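Local coordinates for flavoprotein (Thermotoga maritima, PDB 5V8S) that probably transfers electrons as an oxidoreductase, combining a metallo-beta-lactamase-like part that holds a mu-oxo-diiron centre with an FMN-binding flavodoxin-like part, at residues A[245-248]-A[249-252]; A[194-197]-A[198-202]. The protein carries 1 engineered substitution. One frame throughout, in Å; residues are numbered along the deposited sequence.

Contact 1 of 2, residues A[245-248]-A[249-252]; sequences KKDP and QRLL
Asp-247 meets Arg-250 at the start of a helix, with Asp-247 in the N-cap position. Two of its oxygens face the same amide. Its backbone O accepts from Arg-250 N at 3.1 Å, with the donor 56° out of the carbonyl plane. Its OD1 adds a weak capping bond to Arg-250 N at 3.4 Å. The carboxylate gets there because CG lies beside the carbonyl carbon (chi1 -168°). Asp-247 OD2 also rests against Arg-250 CB at 3.4 Å, and the two side chains cross at about a right angle.

Waters extend the cap. One donates to Asp-247 OD1 (3.1 Å) and accepts from Gln-249 N (3.0 Å). The water thus takes up Gln-249 N, which Asp-247 O approaches at a poor angle. A second water donates to Asp-247 OD2 and accepts from Arg-250 NH1 at 3.1 Å, at the edge of the guanidinium and in its plane. Asp-247 and Arg-250 are therefore joined by water at their charged ends, without direct contact there. The direct partner of Arg-250 NH1 is Glu-196, in a salt bridge.

Pro-248 O takes two amides of the first turn, Leu-252 N at 3.1 Å, nearly straight (165°), and Leu-251 N more weakly. Gln-249 bends at chi2, and its NE2 donates to Asn-253.

The carboxylate of Asp-193 takes three backbone N-H groups, those of Lys-245, Lys-246 and Asp-247, which ties the cap to the loop before helix 196-214. Pro-248, Leu-251 and Leu-252 pack on Leu-236 of strand 235-238, while Arg-250 reaches across to helix 196-214.

Contact 2 of 2, residues A[194-197]-A[198-202]; sequences SNES and VVERY
Asn-195 OD1 is gripped by several donors. Val-198 N gives it a fairly straight bond at 3.1 Å (159°), tilted from the plane of the amide. Ser-197 OG donates to the same Asn-195 OD1 at 2.9 Å, lying closer to that plane. Ser-197 N adds a weak third bond to Asn-195 OD1 at 3.0 Å. The oxygen reaches the first turn because the Asn-195 CG is set opposite the backbone N (chi1 -176°). The side chain then crosses Val-198 at about a right angle, with Asn-195 CG 3.7 Å from Val-198 CG2.

This is an N-cap: Asn-195 precedes helix 196-214 and supplies the acceptor that the first amides lack. The helix belongs to the metallo-beta-lactamase-like part of the protein. The backbone ladder starts at once. Val-199 N bonds to Asn-195 O at 3.0 Å, in the carbonyl plane. Glu-200 N bonds to Glu-196 O at 3.0 Å, and Arg-201 N to Ser-197 O at 3.1 Å.

One turn apart, Glu-196 and Glu-200 bring their carboxylates together. Glu-196 OE2 and Glu-200 OE2 are 2.6 Å apart, with the carboxylate planes 65° apart. So short a gap suggests that one of the acids holds a proton, though which one is not settled. Glu-196 bends at chi2 to reach this place, while Glu-200 stays extended beyond CG. The other oxygen of Glu-196, OE1, takes a salt bridge from Arg-250.

Arg-201 bends at chi3, and Val-198 CA lies beside one face of its guanidinium, toward the rim. Val-199 and Tyr-202 both pack on Trp-244, and Tyr-202 OH bonds to Leu-242 N.

How the contacts relate
Contacts 1 and 2 are both helix starts, each with an N-cap residue, and both are partly buried. Their centres are about 12 Å apart, and contact 2 comes first along the chain. The two caps differ in chemistry. In 194-202 an amide oxygen takes protein donors directly. In 245-252 a carboxylate accepts one weak capping bond and also binds two waters. In contact 1 Pro-248 and Leu-251 are buried, and with Leu-252 they pack on strand 235-238; the Leu-251 side chain is about 14 Å from the diiron centre. In contact 2 Val-198 and Val-199 are buried, and Ser-197, Glu-200 and Arg-201 are exposed. Helices 196-214 and 248-260 touch where the Arg-250 guanidinium packs on Val-199 CG1.

Contact 1 of 2, residues A[245-248]-A[249-252]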
ATOM      1  N   LYS A 245      -1.045  31.284  19.723  1.00 24.28           N
ATOM      2  CA  LYS A 245      -1.012  32.632  20.274  1.00 25.59           C
ATOM      3  C   LYS A 245      -0.226  32.741  21.569  1.00 26.96           C
ATOM      4  O   LYS A 245       0.317  33.807  21.865  1.00 29.39           O
ATOM      5  CB  LYS A 245      -2.447  33.113  20.526  1.00 26.77           C
ATOM      6  CG  LYS A 245      -3.196  33.484  19.256  1.00 29.65           C
ATOM      7  CD  LYS A 245      -4.705  33.633  19.485  1.00 30.96           C
ATOM      8  CE  LYS A 245      -5.046  34.775  20.413  1.00 33.41           C
ATOM      9  NZ  LYS A 245      -6.532  34.903  20.596  1.00 34.90           N
ATOM     10  N   LYS A 246      -0.142  31.668  22.344  1.00 28.07           N
ATOM     11  CA  LYS A 246       0.567  31.728  23.612  1.00 30.15           C
ATOM     12  C   LYS A 246       2.061  31.478  23.430  1.00 29.96           C
ATOM     13  O   LYS A 246       2.885  32.193  24.005  1.00 32.43           O
ATOM     14  CB  LYS A 246      -0.077  30.733  24.574  1.00 32.43           C
ATOM     15  CG  LYS A 246       0.675  30.469  25.871  1.00 38.23           C
ATOM     16  CD  LYS A 246      -0.102  29.473  26.732  1.00 43.07           C
ATOM     17  CE  LYS A 246       0.812  28.444  27.370  1.00 47.01           C
ATOM     18  NZ  LYS A 246       0.059  27.327  28.043  1.00 48.55           N
ATOM     19  N   ASP A 247       2.442  30.482  22.624  1.00 28.70           N
ATOM     20  CA  ASP A 247       3.833  30.034  22.560  1.00 29.64           C
ATOM     21  C   ASP A 247       4.145  29.528  21.154  1.00 27.70           C
ATOM     22  O   ASP A 247       4.415  28.340  20.948  1.00 28.15           O
ATOM     23  CB  ASP A 247       4.060  28.936  23.604  1.00 32.15           C
ATOM     24  CG  ASP A 247       5.522  28.592  23.820  1.00 34.21           C
ATOM     25  OD1 ASP A 247       6.416  29.215  23.230  1.00 34.60           O
ATOM     26  OD2 ASP A 247       5.773  27.661  24.605  1.00 35.60           O
ATOM     27  N   PRO A 248       4.110  30.411  20.147  1.00 26.06           N
ATOM     28  CA  PRO A 248       4.466  29.959  18.787  1.00 25.53           C
ATOM     29  C   PRO A 248       5.875  29.403  18.680  1.00 25.24           C
ATOM     30  O   PRO A 248       6.125  28.573  17.798  1.00 25.75           O
ATOM     31  CB  PRO A 248       4.288  31.227  17.926  1.00 25.65           C
ATOM     32  CG  PRO A 248       4.458  32.340  18.889  1.00 26.42           C
ATOM     33  CD  PRO A 248       3.834  31.862  20.173  1.00 25.85           C
ATOM     34  N   GLN A 249       6.814  29.821  19.537  1.00 26.84           N
ATOM     35  CA  GLN A 249       8.170  29.296  19.424  1.00 25.77           C
ATOM     36  C   GLN A 249       8.205  27.808  19.739  1.00 26.09           C
ATOM     37  O   GLN A 249       9.054  27.082  19.208  1.00 26.83           O
ATOM     38  CB  GLN A 249       9.138  30.059  20.334  1.00 29.26           C
ATOM     39  CG  GLN A 249      10.606  29.829  19.986  1.00 32.38           C
ATOM     40  CD  GLN A 249      10.938  30.152  18.526  1.00 35.09           C
ATOM     41  OE1 GLN A 249      10.593  31.222  18.010  1.00 36.36           O
ATOM     42  NE2 GLN A 249      11.621  29.230  17.862  1.00 35.19           N
ATOM     43  N   ARG A 250       7.279  27.330  20.570  1.00 25.35           N
ATOM     44  CA  ARG A 250       7.234  25.899  20.862  1.00 24.80           C
ATOM     45  C   ARG A 250       6.958  25.109  19.591  1.00 23.86           C
ATOM     46  O   ARG A 250       7.535  24.034  19.373  1.00 24.31           O
ATOM     47  CB  ARG A 250       6.149  25.615  21.901  1.00 25.14           C
ATOM     48  CG  ARG A 250       6.069  24.170  22.344  1.00 26.70           C
ATOM     49  CD  ARG A 250       5.014  24.024  23.433  1.00 28.17           C
ATOM     50  NE  ARG A 250       4.877  22.663  23.919  1.00 29.19           N
ATOM     51  CZ  ARG A 250       4.042  22.300  24.883  1.00 31.44           C
ATOM     52  NH1 ARG A 250       3.277  23.204  25.483  1.00 32.91           N
ATOM     53  NH2 ARG A 250       3.977  21.028  25.257  1.00 31.13           N
ATOM     54  N   LEU A 251       6.067  25.626  18.751  1.00 23.32           N
ATOM     55  CA  LEU A 251       5.758  24.961  17.498  1.00 22.83           C
ATOM     56  C   LEU A 251       6.937  25.039  16.537  1.00 22.88           C
ATOM     57  O   LEU A 251       7.275  24.044  15.879  1.00 22.51           O
ATOM     58  CB  LEU A 251       4.499  25.575  16.889  1.00 22.53           C
ATOM     59  CG  LEU A 251       4.167  25.091  15.479  1.00 23.39           C
ATOM     60  CD1 LEU A 251       3.657  23.658  15.492  1.00 22.85           C
ATOM     61  CD2 LEU A 251       3.173  25.995  14.825  1.00 26.35           C
ATOM     62  N   LEU A 252       7.576  26.208  16.432  1.00 23.43           N
ATOM     63  CA  LEU A 252       8.736  26.316  15.552  1.00 24.59           C
ATOM     64  C   LEU A 252       9.857  25.382  16.005  1.00 25.23           C
ATOM     65  O   LEU A 252      10.506  24.732  15.174  1.00 25.35           O
ATOM     66  CB  LEU A 252       9.189  27.777  15.447  1.00 26.14           C
ATOM     67  CG  LEU A 252       8.120  28.668  14.774  1.00 28.24           C
ATOM     68  CD1 LEU A 252       8.490  30.159  14.846  1.00 28.92           C
ATOM     69  CD2 LEU A 252       7.819  28.263  13.320  1.00 29.81           C
TER
HETATM   70  O   HOH W   1       3.158  26.287  25.541  1.00 30.85           O
HETATM   71  O   HOH W   2       6.674  31.881  21.725  1.00 33.15           O

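Contact 2 of 2, residues A[194-197]-A[198-202]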
ATOM      1  N   SER A 194      -3.949  27.191  24.079  1.00 25.38           N
ATOM      2  CA  SER A 194      -4.130  27.643  25.453  1.00 26.21           C
ATOM      3  C   SER A 194      -4.327  26.510  26.456  1.00 27.09           C
ATOM      4  O   SER A 194      -4.269  26.761  27.668  1.00 28.42           O
ATOM      5  CB  SER A 194      -5.310  28.623  25.526  1.00 27.25           C
ATOM      6  OG  SER A 194      -6.509  28.024  25.077  1.00 29.48           O
ATOM      7  N   ASN A 195      -4.558  25.287  25.990  1.00 26.71           N
ATOM      8  CA  ASN A 195      -4.789  24.135  26.858  1.00 26.72           C
ATOM      9  C   ASN A 195      -3.623  23.164  26.688  1.00 27.65           C
ATOM     10  O   ASN A 195      -3.400  22.639  25.588  1.00 27.48           O
ATOM     11  CB  ASN A 195      -6.120  23.478  26.491  1.00 27.17           C
ATOM     12  CG  ASN A 195      -6.491  22.347  27.402  1.00 28.46           C
ATOM     13  OD1 ASN A 195      -5.747  21.373  27.543  1.00 30.25           O
ATOM     14  ND2 ASN A 195      -7.652  22.466  28.043  1.00 28.38           N
ATOM     15  N   GLU A 196      -2.879  22.926  27.770  1.00 29.06           N
ATOM     16  CA  GLU A 196      -1.640  22.149  27.670  1.00 29.91           C
ATOM     17  C   GLU A 196      -1.899  20.694  27.313  1.00 30.07           C
ATOM     18  O   GLU A 196      -1.093  20.083  26.596  1.00 30.15           O
ATOM     19  CB  GLU A 196      -0.858  22.223  28.983  1.00 32.42           C
ATOM     20  CG  GLU A 196       0.362  21.283  29.047  1.00 34.27           C
ATOM     21  CD  GLU A 196       1.437  21.647  28.035  1.00 36.70           C
ATOM     22  OE1 GLU A 196       1.381  22.765  27.484  1.00 37.24           O
ATOM     23  OE2 GLU A 196       2.342  20.818  27.794  1.00 37.13           O
ATOM     24  N   SER A 197      -2.992  20.107  27.804  1.00 29.15           N
ATOM     25  CA  SER A 197      -3.252  18.710  27.470  1.00 31.11           C
ATOM     26  C   SER A 197      -3.610  18.561  25.999  1.00 29.08           C
ATOM     27  O   SER A 197      -3.249  17.553  25.378  1.00 30.75           O
ATOM     28  CB  SER A 197      -4.345  18.126  28.369  1.00 34.85           C
ATOM     29  OG  SER A 197      -5.642  18.547  27.969  1.00 36.61           O
ATOM     30  N   VAL A 198      -4.296  19.554  25.422  1.00 28.00           N
ATOM     31  CA  VAL A 198      -4.557  19.548  23.985  1.00 26.60           C
ATOM     32  C   VAL A 198      -3.251  19.666  23.209  1.00 25.48           C
ATOM     33  O   VAL A 198      -3.024  18.949  22.231  1.00 25.20           O
ATOM     34  CB  VAL A 198      -5.542  20.673  23.605  1.00 27.78           C
ATOM     35  CG1 VAL A 198      -5.651  20.835  22.077  1.00 28.28           C
ATOM     36  CG2 VAL A 198      -6.920  20.420  24.237  1.00 28.13           C
ATOM     37  N   VAL A 199      -2.375  20.581  23.618  1.00 23.77           N
ATOM     38  CA  VAL A 199      -1.112  20.749  22.903  1.00 24.55           C
ATOM     39  C   VAL A 199      -0.325  19.443  22.890  1.00 25.96           C
ATOM     40  O   VAL A 199       0.212  19.034  21.853  1.00 24.74           O
ATOM     41  CB  VAL A 199      -0.298  21.908  23.500  1.00 23.61           C
ATOM     42  CG1 VAL A 199       1.126  21.892  22.963  1.00 23.51           C
ATOM     43  CG2 VAL A 199      -0.974  23.233  23.195  1.00 23.94           C
ATOM     44  N   GLU A 200      -0.253  18.761  24.044  1.00 26.69           N
ATOM     45  CA  GLU A 200       0.533  17.530  24.118  1.00 27.94           C
ATOM     46  C   GLU A 200      -0.046  16.435  23.236  1.00 27.86           C
ATOM     47  O   GLU A 200       0.707  15.684  22.610  1.00 29.33           O
ATOM     48  CB  GLU A 200       0.638  17.048  25.565  1.00 31.34           C
ATOM     49  CG  GLU A 200       1.533  17.949  26.397  1.00 35.73           C
ATOM     50  CD  GLU A 200       1.578  17.569  27.869  1.00 39.61           C
ATOM     51  OE1 GLU A 200       1.395  16.376  28.180  1.00 42.11           O
ATOM     52  OE2 GLU A 200       1.802  18.467  28.715  1.00 40.66           O
ATOM     53  N   ARG A 201      -1.373  16.297  23.191  1.00 27.04           N
ATOM     54  CA  ARG A 201      -1.992  15.325  22.302  1.00 26.65           C
ATOM     55  C   ARG A 201      -1.816  15.714  20.842  1.00 24.43           C
ATOM     56  O   ARG A 201      -1.816  14.847  19.975  1.00 26.00           O
ATOM     57  CB  ARG A 201      -3.466  15.231  22.679  1.00 30.46           C
ATOM     58  CG  ARG A 201      -4.363  14.514  21.776  1.00 37.55           C
ATOM     59  CD  ARG A 201      -5.800  14.532  22.331  1.00 43.22           C
ATOM     60  NE  ARG A 201      -5.893  15.010  23.719  1.00 48.01           N
ATOM     61  CZ  ARG A 201      -6.776  15.908  24.149  1.00 51.20           C
ATOM     62  NH1 ARG A 201      -7.682  16.432  23.319  1.00 52.20           N
ATOM     63  NH2 ARG A 201      -6.760  16.274  25.423  1.00 51.96           N
ATOM     64  N   TYR A 202      -1.717  17.017  20.553  1.00 23.41           N
ATOM     65  CA  TYR A 202      -1.682  17.515  19.181  1.00 21.86           C
ATOM     66  C   TYR A 202      -0.316  17.322  18.525  1.00 22.44           C
ATOM     67  O   TYR A 202      -0.242  17.019  17.330  1.00 21.58           O
ATOM     68  CB  TYR A 202      -2.083  18.994  19.192  1.00 21.09           C
ATOM     69  CG  TYR A 202      -2.002  19.699  17.853  1.00 20.82           C
ATOM     70  CD1 TYR A 202      -2.740  19.264  16.759  1.00 20.97           C
ATOM     71  CD2 TYR A 202      -1.218  20.843  17.691  1.00 20.78           C
ATOM     72  CE1 TYR A 202      -2.684  19.914  15.552  1.00 20.98           C
ATOM     73  CE2 TYR A 202      -1.158  21.512  16.466  1.00 20.61           C
ATOM     74  CZ  TYR A 202      -1.891  21.026  15.399  1.00 19.81           C
ATOM     75  OH  TYR A 202      -1.849  21.690  14.190  1.00 19.97           O
TER